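Local coordinates for protein cysteine protease (Xylella fastidiosa, PDB 3OIS) that probably acts as a papain-family cysteine protease that cleaves peptide bonds, and binds the nucleotide uridine-5'-diphosphate, at residues 84-89 with 284-289; 220-225 with 250-255. All blocks are in the same frame, centred on the assembly; numbering follows the deposited sequence.

Contact 1 (84-89 with 284-289); sequences AAAIQF and WVIKTV
Ala-86 of helix 78-93 and Ile-286 of strand 280-287 bring the two backbones nearest each other, their CA atoms 7.4 Å apart, with no hydrogen bond passing between the segments. What fills the gap is mostly the side chain of Ile-286. Its CG1 branch sits between the backbone N and the carbonyl carbon (chi1 64°) and carries CD1 across to the helix. There CD1 meets two methyls from successive residues: CD1 of Ile-87 at 3.6 Å and CB of Ala-86 at 3.8 Å. CG1 of Ile-286 also lies 4.0 Å from CB of Ala-86, so the small alanine lets the isoleucine close in on the helix. The two isoleucines cross at about a right angle, touching through their CD1 ends. Leu-133 of helix 126-135 packs on Ile-87, Ile-130 of the same helix on Ile-286, and Leu-240 of strand 233-245 on Ala-86. In the papain fold this joins the long helix of the helical domain to the sheet domain. Ile-286 also touches Tyr-184, a UDP-binding residue; its side chain is about 8 Å from UDP at the nearest atoms. Since only aliphatic carbons meet between helix and strand, the contact rests on shape and on the exclusion of water.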
# COMPACT_ATOMS: atom_id res chain seq x y z
N ALA A 84 1.83 -6.34 -0.36
CA ALA A 84 2.84 -7.38 0.01
C ALA A 84 2.95 -7.45 1.51
O ALA A 84 2.95 -8.58 2.08
CB ALA A 84 4.20 -7.08 -0.59
N ALA A 85 2.99 -6.29 2.15
CA ALA A 85 3.13 -6.22 3.63
C ALA A 85 1.84 -6.73 4.33
O ALA A 85 1.90 -7.41 5.38
CB ALA A 85 3.56 -4.78 4.11
N ALA A 86 0.64 -6.40 3.82
CA ALA A 86 -0.58 -6.90 4.42
C ALA A 86 -0.55 -8.43 4.39
O ALA A 86 -0.94 -9.05 5.40
CB ALA A 86 -1.81 -6.36 3.62
N ILE A 87 -0.13 -9.02 3.24
CA ILE A 87 0.00 -10.50 3.06
C ILE A 87 1.05 -11.05 4.05
O ILE A 87 0.77 -12.04 4.72
CB ILE A 87 0.45 -10.86 1.67
CG1 ILE A 87 -0.71 -10.63 0.71
CG2 ILE A 87 0.79 -12.37 1.62
CD1 ILE A 87 -1.94 -11.59 0.92
N GLN A 88 2.21 -10.39 4.16
CA GLN A 88 3.28 -10.87 5.05
C GLN A 88 2.82 -10.81 6.48
O GLN A 88 3.05 -11.79 7.23
CB GLN A 88 4.57 -10.08 4.84
CG GLN A 88 5.72 -10.69 5.59
CD GLN A 88 7.05 -10.23 5.08
OE1 GLN A 88 7.16 -9.55 4.03
NE2 GLN A 88 8.13 -10.54 5.86
N PHE A 89 2.12 -9.73 6.85
CA PHE A 89 1.62 -9.56 8.18
C PHE A 89 0.61 -10.65 8.51
O PHE A 89 0.63 -11.19 9.65
CB PHE A 89 0.93 -8.19 8.30
CG PHE A 89 0.39 -7.88 9.67
CD1 PHE A 89 1.08 -7.00 10.54
CD2 PHE A 89 -0.79 -8.48 10.14
CE1 PHE A 89 0.55 -6.69 11.84
CE2 PHE A 89 -1.31 -8.16 11.42
CZ PHE A 89 -0.64 -7.27 12.27
N TRP A 284 -8.81 -0.51 2.66
CA TRP A 284 -9.17 -1.95 2.41
C TRP A 284 -8.47 -2.84 3.40
O TRP A 284 -7.27 -2.59 3.78
CB TRP A 284 -8.63 -2.42 1.10
CG TRP A 284 -9.41 -1.89 -0.11
CD1 TRP A 284 -9.01 -0.90 -0.93
CD2 TRP A 284 -10.62 -2.46 -0.67
NE1 TRP A 284 -9.94 -0.78 -2.01
CE2 TRP A 284 -10.91 -1.74 -1.85
CE3 TRP A 284 -11.45 -3.55 -0.31
CZ2 TRP A 284 -12.03 -2.04 -2.65
CZ3 TRP A 284 -12.62 -3.82 -1.08
CH2 TRP A 284 -12.87 -3.07 -2.23
N VAL A 285 -9.20 -3.90 3.76
CA VAL A 285 -8.70 -5.02 4.64
C VAL A 285 -8.76 -6.29 3.83
O VAL A 285 -9.76 -6.53 3.13
CB VAL A 285 -9.60 -5.22 5.86
CG1 VAL A 285 -8.98 -6.27 6.82
CG2 VAL A 285 -9.81 -3.94 6.54
N ILE A 286 -7.73 -7.14 3.94
CA ILE A 286 -7.77 -8.38 3.29
C ILE A 286 -7.78 -9.51 4.37
O ILE A 286 -7.33 -9.31 5.49
CB ILE A 286 -6.59 -8.49 2.33
CG1 ILE A 286 -5.20 -8.46 3.09
CG2 ILE A 286 -6.73 -7.33 1.21
CD1 ILE A 286 -4.12 -8.99 2.19
N LYS A 287 -8.28 -10.65 3.96
CA LYS A 287 -8.23 -11.85 4.82
C LYS A 287 -8.06 -13.09 4.03
O LYS A 287 -8.60 -13.23 2.91
CB LYS A 287 -9.52 -11.98 5.61
CG LYS A 287 -9.35 -12.85 6.88
CD LYS A 287 -10.73 -13.05 7.54
N THR A 288 -7.36 -14.07 4.62
CA THR A 288 -7.26 -15.42 4.07
C THR A 288 -7.84 -16.40 5.14
O THR A 288 -7.34 -16.46 6.28
CB THR A 288 -5.82 -15.80 3.77
OG1 THR A 288 -5.21 -14.79 2.93
CG2 THR A 288 -5.80 -17.10 3.04
N VAL A 289 -8.95 -17.05 4.79
CA VAL A 289 -9.70 -17.86 5.75
C VAL A 289 -9.48 -19.34 5.37
O VAL A 289 -10.01 -19.77 4.34
CB VAL A 289 -11.27 -17.59 5.71
CG1 VAL A 289 -12.06 -18.71 6.48
CG2 VAL A 289 -11.65 -16.21 6.24

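Contact 2 (220-225 with 250-255)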
# COMPACT_ATOMS: atom_id res chain seq x y z
N LEU A 220 11.03 15.17 4.55
CA LEU A 220 10.44 13.91 5.14
C LEU A 220 10.38 13.88 6.71
O LEU A 220 10.80 12.88 7.34
CB LEU A 220 11.12 12.66 4.56
CG LEU A 220 10.85 12.54 3.06
CD1 LEU A 220 11.74 11.47 2.52
CD2 LEU A 220 9.39 12.25 2.88
N PRO A 221 9.73 14.87 7.31
CA PRO A 221 9.57 14.70 8.78
C PRO A 221 8.80 13.46 9.16
O PRO A 221 7.94 12.95 8.40
CB PRO A 221 8.81 15.98 9.20
CG PRO A 221 8.00 16.37 7.85
CD PRO A 221 9.08 16.10 6.83
N VAL A 222 9.08 12.95 10.36
CA VAL A 222 8.40 11.71 10.82
C VAL A 222 6.89 11.98 10.92
O VAL A 222 6.07 11.10 10.48
CB VAL A 222 8.94 11.21 12.19
CG1 VAL A 222 8.15 10.01 12.61
CG2 VAL A 222 10.38 10.87 12.05
N ARG A 223 6.52 13.13 11.46
CA ARG A 223 5.14 13.53 11.43
C ARG A 223 4.77 14.25 10.12
O ARG A 223 5.34 15.24 9.77
CB ARG A 223 4.79 14.45 12.66
CG ARG A 223 5.03 13.74 14.00
CD ARG A 223 4.50 14.59 15.16
NE ARG A 223 4.91 13.86 16.36
CZ ARG A 223 4.48 14.10 17.59
NH1 ARG A 223 4.97 13.38 18.60
NH2 ARG A 223 3.55 15.01 17.80
N ILE A 224 3.79 13.70 9.42
CA ILE A 224 3.35 14.30 8.16
C ILE A 224 2.52 15.56 8.48
O ILE A 224 1.54 15.48 9.20
CB ILE A 224 2.56 13.30 7.35
CG1 ILE A 224 3.40 12.08 7.11
CG2 ILE A 224 2.20 13.90 5.99
CD1 ILE A 224 2.56 10.95 6.32
N PRO A 225 2.92 16.73 7.93
CA PRO A 225 2.15 17.97 8.21
C PRO A 225 0.86 17.88 7.52
O PRO A 225 0.80 17.34 6.39
CB PRO A 225 2.99 19.06 7.51
CG PRO A 225 4.34 18.48 7.37
CD PRO A 225 4.24 17.01 7.31
N HIS A 250 -2.21 10.72 15.98
CA HIS A 250 -1.65 10.25 14.65
C HIS A 250 -1.85 8.74 14.49
O HIS A 250 -1.85 8.02 15.48
CB HIS A 250 -0.18 10.54 14.50
CG HIS A 250 0.17 11.98 14.26
ND1 HIS A 250 -0.08 12.98 15.18
CD2 HIS A 250 0.77 12.58 13.20
CE1 HIS A 250 0.35 14.14 14.69
NE2 HIS A 250 0.90 13.91 13.50
N PHE A 251 -2.03 8.29 13.25
CA PHE A 251 -1.97 6.89 12.83
C PHE A 251 -0.56 6.57 12.38
O PHE A 251 0.16 7.44 11.82
CB PHE A 251 -2.96 6.60 11.66
CG PHE A 251 -4.40 6.51 12.09
CD1 PHE A 251 -4.99 5.29 12.31
CD2 PHE A 251 -5.13 7.65 12.24
CE1 PHE A 251 -6.31 5.14 12.68
CE2 PHE A 251 -6.51 7.56 12.67
CZ PHE A 251 -7.10 6.30 12.87
N ARG A 252 -0.13 5.35 12.69
CA ARG A 252 1.25 4.93 12.33
C ARG A 252 1.20 4.24 10.97
O ARG A 252 0.40 3.32 10.75
CB ARG A 252 1.71 3.88 13.36
CG ARG A 252 3.18 3.46 13.23
CD ARG A 252 4.00 4.66 13.58
NE ARG A 252 5.39 4.23 13.79
CZ ARG A 252 6.41 5.06 14.04
NH1 ARG A 252 6.24 6.41 13.98
NH2 ARG A 252 7.63 4.55 14.34
N ILE A 253 2.06 4.72 10.06
CA ILE A 253 2.09 4.15 8.69
C ILE A 253 3.45 3.52 8.38
O ILE A 253 4.48 4.09 8.66
CB ILE A 253 1.57 5.19 7.64
CG1 ILE A 253 2.40 6.40 7.66
CG2 ILE A 253 0.07 5.62 7.91
CD1 ILE A 253 2.11 7.27 6.40
N ARG A 254 3.42 2.33 7.77
CA ARG A 254 4.60 1.65 7.20
C ARG A 254 4.78 2.18 5.84
O ARG A 254 3.94 1.98 4.96
CB ARG A 254 4.24 0.18 7.18
CG ARG A 254 5.38 -0.72 6.62
CD ARG A 254 4.88 -2.18 6.48
NE ARG A 254 5.76 -2.91 5.62
CZ ARG A 254 6.91 -3.52 5.99
NH1 ARG A 254 7.32 -3.51 7.28
NH2 ARG A 254 7.66 -4.15 5.08
N ASN A 255 5.88 2.91 5.62
CA ASN A 255 6.15 3.43 4.24
C ASN A 255 7.03 2.37 3.49
O ASN A 255 7.38 1.32 4.11
CB ASN A 255 6.78 4.78 4.29
CG ASN A 255 6.48 5.63 3.04
OD1 ASN A 255 6.05 5.10 2.02
ND2 ASN A 255 6.69 6.93 3.14
O HOH W 1 1.69 16.13 11.78
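The His-250 ring has water 1 at its edge, in the ring plane, while CB of Arg-223 approaches the ring obliquely, 4.0 Å from NE2. The guanidinium of Arg-223 is turned 55° from that ring and the two side chains cross at about a right angle; CD of Arg-223 is likewise 4.0 Å from NE2 of His-250. In the papain-like fold this is the sheet domain, where the 220-225 loop following helix 212-215 lies over strand 250-254 and also bonds through its backbone to Trp-268 of the adjoining strand 266-270. The ND1 side of His-250 is held by the carbonyl of Ile-248, which helps fix the ring's rotation. Deeper in, CD1 of Ile-224 meets CD1 of Ile-253 at 3.7 Å. Ile-224 has CG1 anti to its carbonyl carbon (chi1 -57°), which brings its CD1 end nearer the strand, and the two isoleucine side chains cross nearly perpendicularly. Arg-252 reaches back so that NH1 comes 4.3 Å from CG1 of Val-222, a loose approach; its polar end is engaged by a salt bridge from NH1 to Glu-263 and a cation-pi contact with Trp-268. Water 1 bridges the segments, donating to O of Ile-224 at 2.7 Å and hydrogen-bonded to NE2 of His-250 at 2.9 Å.

Overall arrangement
Contact 1 is wholly buried, whereas contact 2 is only partly so, and they lie about 21 Å apart, centre to centre. The two contacts use one antiparallel sheet, but on different strands: contact 1 brings a helix against strand 280-287 across the two domains, contact 2 lays a loop on strand 250-254 within one of them. In sequence, both segments of contact 2 fall between those of contact 1. Their chemistry follows their depth, with aliphatic groups alone in the first, and in the second an isoleucine pair bordered by histidine, arginines and a bridging water. The two meet where CB of Ala-85 packs 3.3 Å from NE of Arg-254. UDP lies near contact 1 and away from contact 2.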